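Local coordinates for protein ribonucleoside-diphosphate reductase small chain 2 (Saccharomyces cerevisiae, PDB 1JK0) that helps make deoxyribonucleotides for DNA synthesis as a small subunit of ribonucleotide reductase, and is required for proper folding of its partner small subunit RNR2, at residues G192-M197 with R218-Y223; A184-F189 with A222-S227; K50-S55 with Y117-M122. All coordinates share one frame; numbering follows the deposited sequence.

Contact 1 (G192-M197 with R218-Y223)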
loop_
_atom_site.group_PDB
_atom_site.type_symbol
_atom_site.label_atom_id
_atom_site.label_comp_id
_atom_site.label_asym_id
_atom_site.label_seq_id
_atom_site.Cartn_x
_atom_site.Cartn_y
_atom_site.Cartn_z
ATOM N N GLY B 192 3.542 23.774 17.076
ATOM C CA GLY B 192 3.543 25.213 16.904
ATOM C C GLY B 192 2.705 25.610 15.704
ATOM O O GLY B 192 1.857 26.494 15.799
ATOM N N ASN B 193 2.941 24.944 14.575
ATOM C CA ASN B 193 2.212 25.213 13.335
ATOM C C ASN B 193 0.709 25.270 13.581
ATOM O O ASN B 193 0.087 26.325 13.456
ATOM C CB ASN B 193 2.497 24.121 12.296
ATOM C CG ASN B 193 3.982 23.971 11.982
ATOM O OD1 ASN B 193 4.822 23.876 12.889
ATOM N ND2 ASN B 193 4.313 23.929 10.689
ATOM N N TYR B 194 0.133 24.125 13.938
ATOM C CA TYR B 194 -1.301 24.028 14.189
ATOM C C TYR B 194 -1.755 25.076 15.197
ATOM O O TYR B 194 -2.780 25.731 15.008
ATOM C CB TYR B 194 -1.652 22.632 14.703
ATOM C CG TYR B 194 -0.959 21.518 13.954
ATOM C CD1 TYR B 194 -0.186 20.579 14.634
ATOM C CD2 TYR B 194 -1.068 21.404 12.567
ATOM C CE1 TYR B 194 0.464 19.553 13.956
ATOM C CE2 TYR B 194 -0.417 20.379 11.876
ATOM C CZ TYR B 194 0.345 19.459 12.580
ATOM O OH TYR B 194 0.988 18.441 11.919
ATOM N N ALA B 195 -0.987 25.227 16.272
ATOM C CA ALA B 195 -1.310 26.196 17.306
ATOM C C ALA B 195 -1.507 27.571 16.668
ATOM O O ALA B 195 -2.413 28.324 17.039
ATOM C CB ALA B 195 -0.189 26.241 18.332
ATOM N N SER B 196 -0.660 27.886 15.691
ATOM C CA SER B 196 -0.720 29.171 14.995
ATOM C C SER B 196 -1.957 29.300 14.134
ATOM O O SER B 196 -2.748 30.227 14.309
ATOM C CB SER B 196 0.504 29.349 14.105
ATOM O OG SER B 196 1.696 29.241 14.860
ATOM N N MET B 197 -2.109 28.367 13.198
ATOM C CA MET B 197 -3.243 28.365 12.287
ATOM C C MET B 197 -4.577 28.272 13.008
ATOM O O MET B 197 -5.589 28.756 12.507
ATOM C CB MET B 197 -3.105 27.229 11.274
ATOM C CG MET B 197 -1.967 27.427 10.295
ATOM S SD MET B 197 -2.031 29.033 9.469
ATOM C CE MET B 197 -0.594 29.836 10.186
ATOM N N ARG B 218 -6.001 16.574 13.918
ATOM C CA ARG B 218 -6.689 15.425 14.499
ATOM C C ARG B 218 -5.962 14.106 14.153
ATOM O O ARG B 218 -5.723 13.265 15.028
ATOM C CB ARG B 218 -8.137 15.362 14.003
ATOM C CG ARG B 218 -8.974 14.278 14.683
ATOM C CD ARG B 218 -10.111 13.831 13.784
ATOM N NE ARG B 218 -9.583 13.521 12.463
ATOM C CZ ARG B 218 -10.010 14.082 11.340
ATOM N NH1 ARG B 218 -10.984 14.975 11.380
ATOM N NH2 ARG B 218 -9.436 13.771 10.185
ATOM N N ASP B 219 -5.601 13.943 12.879
ATOM C CA ASP B 219 -4.918 12.745 12.416
ATOM C C ASP B 219 -3.503 12.658 12.968
ATOM O O ASP B 219 -3.024 11.569 13.322
ATOM C CB ASP B 219 -4.853 12.722 10.888
ATOM C CG ASP B 219 -6.218 12.860 10.243
ATOM O OD1 ASP B 219 -7.237 12.656 10.951
ATOM O OD2 ASP B 219 -6.268 13.159 9.027
ATOM N N ARG B 220 -2.820 13.797 13.029
ATOM C CA ARG B 220 -1.454 13.802 13.537
ATOM C C ARG B 220 -1.501 13.372 14.996
ATOM O O ARG B 220 -0.614 12.674 15.485
ATOM C CB ARG B 220 -0.836 15.195 13.374
ATOM C CG ARG B 220 -0.467 15.554 11.927
ATOM C CD ARG B 220 0.697 14.702 11.450
ATOM N NE ARG B 220 0.987 14.824 10.019
ATOM C CZ ARG B 220 1.304 15.955 9.391
ATOM N NH1 ARG B 220 1.553 15.937 8.089
ATOM N NH2 ARG B 220 1.359 17.104 10.050
ATOM N N GLY B 221 -2.562 13.777 15.679
ATOM C CA GLY B 221 -2.713 13.404 17.065
ATOM C C GLY B 221 -2.825 11.903 17.158
ATOM O O GLY B 221 -2.126 11.276 17.962
ATOM N N ALA B 222 -3.703 11.324 16.333
ATOM C CA ALA B 222 -3.905 9.876 16.308
ATOM C C ALA B 222 -2.606 9.173 15.955
ATOM O O ALA B 222 -2.222 8.219 16.620
ATOM C CB ALA B 222 -4.970 9.501 15.304
ATOM N N TYR B 223 -1.921 9.632 14.911
ATOM C CA TYR B 223 -0.664 8.989 14.538
ATOM C C TYR B 223 0.329 9.036 15.709
ATOM O O TYR B 223 1.171 8.143 15.838
ATOM C CB TYR B 223 -0.037 9.645 13.292
ATOM C CG TYR B 223 -0.919 9.691 12.060
ATOM C CD1 TYR B 223 -0.750 10.696 11.112
ATOM C CD2 TYR B 223 -1.938 8.764 11.853
ATOM C CE1 TYR B 223 -1.568 10.786 10.000
ATOM C CE2 TYR B 223 -2.761 8.844 10.737
ATOM C CZ TYR B 223 -2.572 9.861 9.821
ATOM O OH TYR B 223 -3.399 9.996 8.733
#
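The contact between Y194 and R220 is a single polar meeting of long side chains in the buried interior, joining helix 191-200 to helix 207-232. The backbones stay well apart, with the CA atoms of Y194 and R218 the nearest pair at 10.2 Å, and the two side chains bridge the gap, crossing at about a right angle. Y194 presents its phenol end: R220 NH2 lies at the edge of the ring, in its plane, and the ring and guanidinium planes are turned 48° apart. The bend of R220 at chi2 (-69°) lets its chain pass alongside the phenol end. The model has R220 NH2 donating to Y194 OH at 2.3 Å, too short to trust in detail at this resolution and bent at the hydrogen.

The stronger partner of R220 is E124 on helix 111-138, a salt bridge through NE. The side chain of Y131, the predicted active-site tyrosine, is about 4 Å from the side chain of R220. Where relatives bind iron with the glutamate of an ExxH motif, the guanidinium of R220, paired with E124, probably takes that place. A positive side chain would then stand where a metal ligand is expected, with the phenol of Y194 a further polar neighbour.

Contact 2 (A184-F189 with A222-S227); sequences AKEGIF and AYTDFS
E186 and T224 bring their CA atoms to 5.4 Å of each other where helix 184-188 crosses helix 222-227. The two axes approach to 8.3 Å and run at 135° between N-to-C directions, roughly opposed but well off antiparallel. The first helix carries a wider pi-type turn here, with F189 N bonded to A184 O.

The backbone at G187 comes up against T224. With no side chain at the glycine, the threonine lies directly on the chain: its OG1 sits 3.0 Å from G187 N, but the angle is too poor for a hydrogen bond. That hydroxyl is bonded instead to R220 O, one turn back on its own helix, as the first torsion explains: OG1 stands beside the backbone N and anti to the carbonyl carbon (chi1 -59°). The methyl CG2 turns the other way and brushes G187 CA at 4.1 Å.

E186 slides past T224 in the opposite direction, its CB 3.2 Å from T224 OG1. With CG anti to the backbone N (chi1 -154°), that carbon comes to 3.9 Å from Y223 CB. A bend at chi2 (62°) then turns the carboxylate toward the edge of the tyrosine ring, where it stands steeply to the ring with OE2 near the ring plane. OE2 also has a long, weak ion pair with R220 NE. Q120 of helix 111-138 touches E186 as well.

Helices 175-188, 207-232 and 111-138 meet here as in the ferritin-like bundle of ribonucleotide reductase small subunits. In iron-binding relatives, helices of this kind supply metal-binding carboxylates and histidines to the centre. E186 probably occupies such a carboxylate position, while Y223 appears to stand where the relatives have a histidine.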
loop_
_atom_site.group_PDB
_atom_site.type_symbol
_atom_site.label_atom_id
_atom_site.label_comp_id
_atom_site.label_asym_id
_atom_site.label_seq_id
_atom_site.Cartn_x
_atom_site.Cartn_y
_atom_site.Cartn_z
ATOM N N ALA B 184 7.491 12.265 19.311
ATOM C CA ALA B 184 7.968 13.631 19.477
ATOM C C ALA B 184 7.840 14.263 18.108
ATOM O O ALA B 184 7.205 15.299 17.952
ATOM C CB ALA B 184 9.429 13.632 19.916
ATOM N N LYS B 185 8.433 13.601 17.118
ATOM C CA LYS B 185 8.404 14.074 15.737
ATOM C C LYS B 185 7.003 14.172 15.141
ATOM O O LYS B 185 6.782 14.875 14.147
ATOM C CB LYS B 185 9.222 13.162 14.819
ATOM C CG LYS B 185 9.197 13.687 13.397
ATOM C CD LYS B 185 9.650 12.703 12.356
ATOM C CE LYS B 185 9.322 13.249 10.978
ATOM N NZ LYS B 185 7.873 13.623 10.874
ATOM N N GLU B 186 6.060 13.465 15.744
ATOM C CA GLU B 186 4.703 13.455 15.239
ATOM C C GLU B 186 3.789 14.436 15.961
ATOM O O GLU B 186 3.014 15.152 15.328
ATOM C CB GLU B 186 4.138 12.041 15.367
ATOM C CG GLU B 186 3.062 11.722 14.374
ATOM C CD GLU B 186 3.575 11.807 12.955
ATOM O OE1 GLU B 186 4.534 11.067 12.630
ATOM O OE2 GLU B 186 3.021 12.614 12.173
ATOM N N GLY B 187 3.887 14.460 17.289
ATOM C CA GLY B 187 3.032 15.327 18.083
ATOM C C GLY B 187 3.670 16.571 18.661
ATOM O O GLY B 187 3.054 17.635 18.665
ATOM N N ILE B 188 4.894 16.448 19.159
ATOM C CA ILE B 188 5.575 17.599 19.729
ATOM C C ILE B 188 5.881 18.601 18.633
ATOM O O ILE B 188 5.222 19.630 18.525
ATOM C CB ILE B 188 6.906 17.205 20.415
ATOM C CG1 ILE B 188 6.644 16.175 21.516
ATOM C CG2 ILE B 188 7.568 18.449 21.009
ATOM C CD1 ILE B 188 7.890 15.713 22.233
ATOM N N PHE B 189 6.872 18.277 17.809
ATOM C CA PHE B 189 7.301 19.149 16.727
ATOM C C PHE B 189 6.319 20.167 16.186
ATOM O O PHE B 189 6.075 21.191 16.824
ATOM C CB PHE B 189 7.869 18.336 15.576
ATOM C CG PHE B 189 9.329 18.083 15.711
ATOM C CD1 PHE B 189 9.806 17.240 16.706
ATOM C CD2 PHE B 189 10.238 18.752 14.899
ATOM C CE1 PHE B 189 11.167 17.066 16.900
ATOM C CE2 PHE B 189 11.608 18.588 15.083
ATOM C CZ PHE B 189 12.074 17.741 16.090
ATOM N N ALA B 222 -3.703 11.324 16.333
ATOM C CA ALA B 222 -3.905 9.876 16.308
ATOM C C ALA B 222 -2.606 9.173 15.955
ATOM O O ALA B 222 -2.222 8.219 16.620
ATOM C CB ALA B 222 -4.970 9.501 15.304
ATOM N N TYR B 223 -1.921 9.632 14.911
ATOM C CA TYR B 223 -0.664 8.989 14.538
ATOM C C TYR B 223 0.329 9.036 15.709
ATOM O O TYR B 223 1.171 8.143 15.838
ATOM C CB TYR B 223 -0.037 9.645 13.292
ATOM C CG TYR B 223 -0.919 9.691 12.060
ATOM C CD1 TYR B 223 -0.750 10.696 11.112
ATOM C CD2 TYR B 223 -1.938 8.764 11.853
ATOM C CE1 TYR B 223 -1.568 10.786 10.000
ATOM C CE2 TYR B 223 -2.761 8.844 10.737
ATOM C CZ TYR B 223 -2.572 9.861 9.821
ATOM O OH TYR B 223 -3.399 9.996 8.733
ATOM N N THR B 224 0.247 10.063 16.560
ATOM C CA THR B 224 1.167 10.147 17.699
ATOM C C THR B 224 0.718 9.140 18.750
ATOM O O THR B 224 1.530 8.387 19.290
ATOM C CB THR B 224 1.215 11.572 18.329
ATOM O OG1 THR B 224 1.636 12.530 17.348
ATOM C CG2 THR B 224 2.228 11.610 19.479
ATOM N N ASP B 225 -0.582 9.124 19.025
ATOM C CA ASP B 225 -1.150 8.180 19.983
ATOM C C ASP B 225 -0.781 6.759 19.628
ATOM O O ASP B 225 -0.427 5.973 20.493
ATOM C CB ASP B 225 -2.671 8.253 20.004
ATOM C CG ASP B 225 -3.199 9.052 21.158
ATOM O OD1 ASP B 225 -2.548 9.031 22.229
ATOM O OD2 ASP B 225 -4.273 9.681 21.002
ATOM N N PHE B 226 -0.886 6.421 18.350
ATOM C CA PHE B 226 -0.586 5.066 17.927
ATOM C C PHE B 226 0.760 4.625 18.465
ATOM O O PHE B 226 0.930 3.462 18.834
ATOM C CB PHE B 226 -0.608 4.926 16.400
ATOM C CG PHE B 226 -0.515 3.506 15.936
ATOM C CD1 PHE B 226 -1.512 2.590 16.261
ATOM C CD2 PHE B 226 0.595 3.060 15.235
ATOM C CE1 PHE B 226 -1.404 1.250 15.904
ATOM C CE2 PHE B 226 0.719 1.723 14.871
ATOM C CZ PHE B 226 -0.290 0.816 15.211
ATOM N N SER B 227 1.722 5.540 18.525
ATOM C CA SER B 227 3.030 5.160 19.038
ATOM C C SER B 227 2.982 5.040 20.558
ATOM O O SER B 227 3.752 4.290 21.153
ATOM C CB SER B 227 4.093 6.157 18.583
ATOM O OG SER B 227 4.226 6.118 17.165
#

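Contact 3 (K50-S55 with Y117-M122); sequences KKVEAS and YGFQIM
F119 reaches V52 and E53 because its CG is anti to the backbone N (chi1 -158°), sending the ring from helix 111-138 to the last turn of helix 43-54. V52 chi1 of -56° sets CG1 beside the backbone N and leaves CG2 between N and carbonyl carbon, where it packs on ring atom CD2 at 3.5 Å. The two side chains slide past each other in opposite directions.

Beyond the valine the ring lies against backbone: its CZ is 3.5 Å from E53 CA, and E53 N is over one face. M122 CE covers the opposite face, 3.4 Å above the plane and toward the rim. The V52 carbonyl oxygen approaches the ring obliquely, but its bonds are to S55, whose N and OG both reach it from the same face of its plane and close off the helix end. The E53 chain leads away from the ring toward K50, whose NZ bridges to E53 OE1 at 3.2 Å.

K50 NZ also makes salt bridges to acidic side chains of a neighbouring subunit, on which F119 and M122 pack too. Apolar and ring-on-backbone packing joins the helices without a hydrogen bond, and both it and the K50 charge reach that chain.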
loop_
_atom_site.group_PDB
_atom_site.type_symbol
_atom_site.label_atom_id
_atom_site.label_comp_id
_atom_site.label_asym_id
_atom_site.label_seq_id
_atom_site.Cartn_x
_atom_site.Cartn_y
_atom_site.Cartn_z
ATOM N N LYS B 50 -9.217 1.199 12.555
ATOM C CA LYS B 50 -10.604 1.457 12.152
ATOM C C LYS B 50 -10.980 2.908 12.375
ATOM O O LYS B 50 -11.695 3.510 11.585
ATOM C CB LYS B 50 -11.565 0.565 12.925
ATOM C CG LYS B 50 -11.507 -0.876 12.460
ATOM C CD LYS B 50 -11.898 -0.972 10.981
ATOM C CE LYS B 50 -11.597 -2.325 10.387
ATOM N NZ LYS B 50 -12.107 -2.365 8.990
ATOM N N LYS B 51 -10.461 3.473 13.452
ATOM C CA LYS B 51 -10.755 4.845 13.785
ATOM C C LYS B 51 -10.196 5.831 12.757
ATOM O O LYS B 51 -10.876 6.791 12.389
ATOM C CB LYS B 51 -10.233 5.157 15.184
ATOM C CG LYS B 51 -10.796 6.440 15.761
ATOM C CD LYS B 51 -10.213 6.772 17.125
ATOM C CE LYS B 51 -10.845 8.047 17.667
ATOM N NZ LYS B 51 -12.326 7.891 17.814
ATOM N N VAL B 52 -8.971 5.619 12.282
ATOM C CA VAL B 52 -8.444 6.551 11.290
ATOM C C VAL B 52 -9.055 6.246 9.928
ATOM O O VAL B 52 -9.222 7.153 9.123
ATOM C CB VAL B 52 -6.872 6.535 11.199
ATOM C CG1 VAL B 52 -6.280 6.821 12.563
ATOM C CG2 VAL B 52 -6.376 5.213 10.666
ATOM N N GLU B 53 -9.397 4.979 9.680
ATOM C CA GLU B 53 -9.999 4.580 8.405
ATOM C C GLU B 53 -11.355 5.292 8.236
ATOM O O GLU B 53 -11.722 5.694 7.135
ATOM C CB GLU B 53 -10.203 3.056 8.339
ATOM C CG GLU B 53 -10.479 2.484 6.917
ATOM C CD GLU B 53 -10.897 1.000 6.905
ATOM O OE1 GLU B 53 -10.693 0.293 7.916
ATOM O OE2 GLU B 53 -11.429 0.530 5.876
ATOM N N ALA B 54 -12.089 5.457 9.329
ATOM C CA ALA B 54 -13.388 6.123 9.279
ATOM C C ALA B 54 -13.295 7.622 9.008
ATOM O O ALA B 54 -14.240 8.213 8.485
ATOM C CB ALA B 54 -14.141 5.900 10.579
ATOM N N SER B 55 -12.165 8.233 9.353
ATOM C CA SER B 55 -11.983 9.667 9.158
ATOM C C SER B 55 -11.397 10.045 7.802
ATOM O O SER B 55 -11.140 11.228 7.543
ATOM C CB SER B 55 -11.067 10.228 10.244
ATOM O OG SER B 55 -9.690 9.950 9.958
ATOM N N TYR B 117 -0.335 1.716 9.565
ATOM C CA TYR B 117 0.784 2.422 8.950
ATOM C C TYR B 117 0.577 2.719 7.474
ATOM O O TYR B 117 0.879 3.824 7.011
ATOM C CB TYR B 117 2.087 1.633 9.149
ATOM C CG TYR B 117 2.707 1.883 10.507
ATOM C CD1 TYR B 117 2.706 3.173 11.056
ATOM C CD2 TYR B 117 3.296 0.854 11.237
ATOM C CE1 TYR B 117 3.266 3.430 12.284
ATOM C CE2 TYR B 117 3.872 1.109 12.483
ATOM C CZ TYR B 117 3.855 2.400 13.001
ATOM O OH TYR B 117 4.445 2.696 14.219
ATOM N N GLY B 118 0.070 1.735 6.738
ATOM C CA GLY B 118 -0.180 1.934 5.326
ATOM C C GLY B 118 -1.174 3.068 5.125
ATOM O O GLY B 118 -1.136 3.783 4.110
ATOM N N PHE B 119 -2.060 3.241 6.103
ATOM C CA PHE B 119 -3.075 4.275 6.026
ATOM C C PHE B 119 -2.459 5.619 6.321
ATOM O O PHE B 119 -2.761 6.623 5.664
ATOM C CB PHE B 119 -4.176 4.022 7.039
ATOM C CG PHE B 119 -5.463 4.682 6.695
ATOM C CD1 PHE B 119 -6.291 4.129 5.737
ATOM C CD2 PHE B 119 -5.837 5.863 7.300
ATOM C CE1 PHE B 119 -7.488 4.745 5.383
ATOM C CE2 PHE B 119 -7.040 6.489 6.952
ATOM C CZ PHE B 119 -7.862 5.926 5.988
ATOM N N GLN B 120 -1.602 5.641 7.328
ATOM C CA GLN B 120 -0.939 6.867 7.710
ATOM C C GLN B 120 -0.120 7.440 6.559
ATOM O O GLN B 120 -0.320 8.591 6.200
ATOM C CB GLN B 120 -0.064 6.634 8.935
ATOM C CG GLN B 120 0.697 7.838 9.370
ATOM C CD GLN B 120 1.546 7.553 10.564
ATOM O OE1 GLN B 120 2.444 8.320 10.892
ATOM N NE2 GLN B 120 1.268 6.445 11.239
ATOM N N ILE B 121 0.780 6.666 5.952
ATOM C CA ILE B 121 1.536 7.257 4.846
ATOM C C ILE B 121 0.583 7.644 3.731
ATOM O O ILE B 121 0.833 8.617 3.024
ATOM C CB ILE B 121 2.655 6.343 4.209
ATOM C CG1 ILE B 121 2.067 5.512 3.079
ATOM C CG2 ILE B 121 3.348 5.492 5.267
ATOM C CD1 ILE B 121 3.118 4.787 2.232
ATOM N N MET B 122 -0.501 6.896 3.561
ATOM C CA MET B 122 -1.462 7.222 2.505
ATOM C C MET B 122 -2.054 8.623 2.713
ATOM O O MET B 122 -2.153 9.415 1.773
ATOM C CB MET B 122 -2.579 6.175 2.455
ATOM C CG MET B 122 -3.694 6.470 1.447
ATOM S SD MET B 122 -4.864 7.732 2.020
ATOM C CE MET B 122 -5.896 6.753 3.143
#

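In the fold
Contacts 1 and 2 lie close together, their centres 9 Å apart, and both use helix 207-232, sharing A222 and Y223. Their other halves sit on helices 175-188 and 191-200, which follow each other in the chain. Contact 3 comes earlier in the sequence, on helices 43-54 and 111-138, with its centre 16 Å from that of contact 1 and 14 Å from that of contact 2. It still touches both: the Y223 ring packs on Q120, and A222 on V52. Through these two residues helix 207-232 packs on the helices of contact 3, whose residues also reach the neighbouring subunit of the heterodimer.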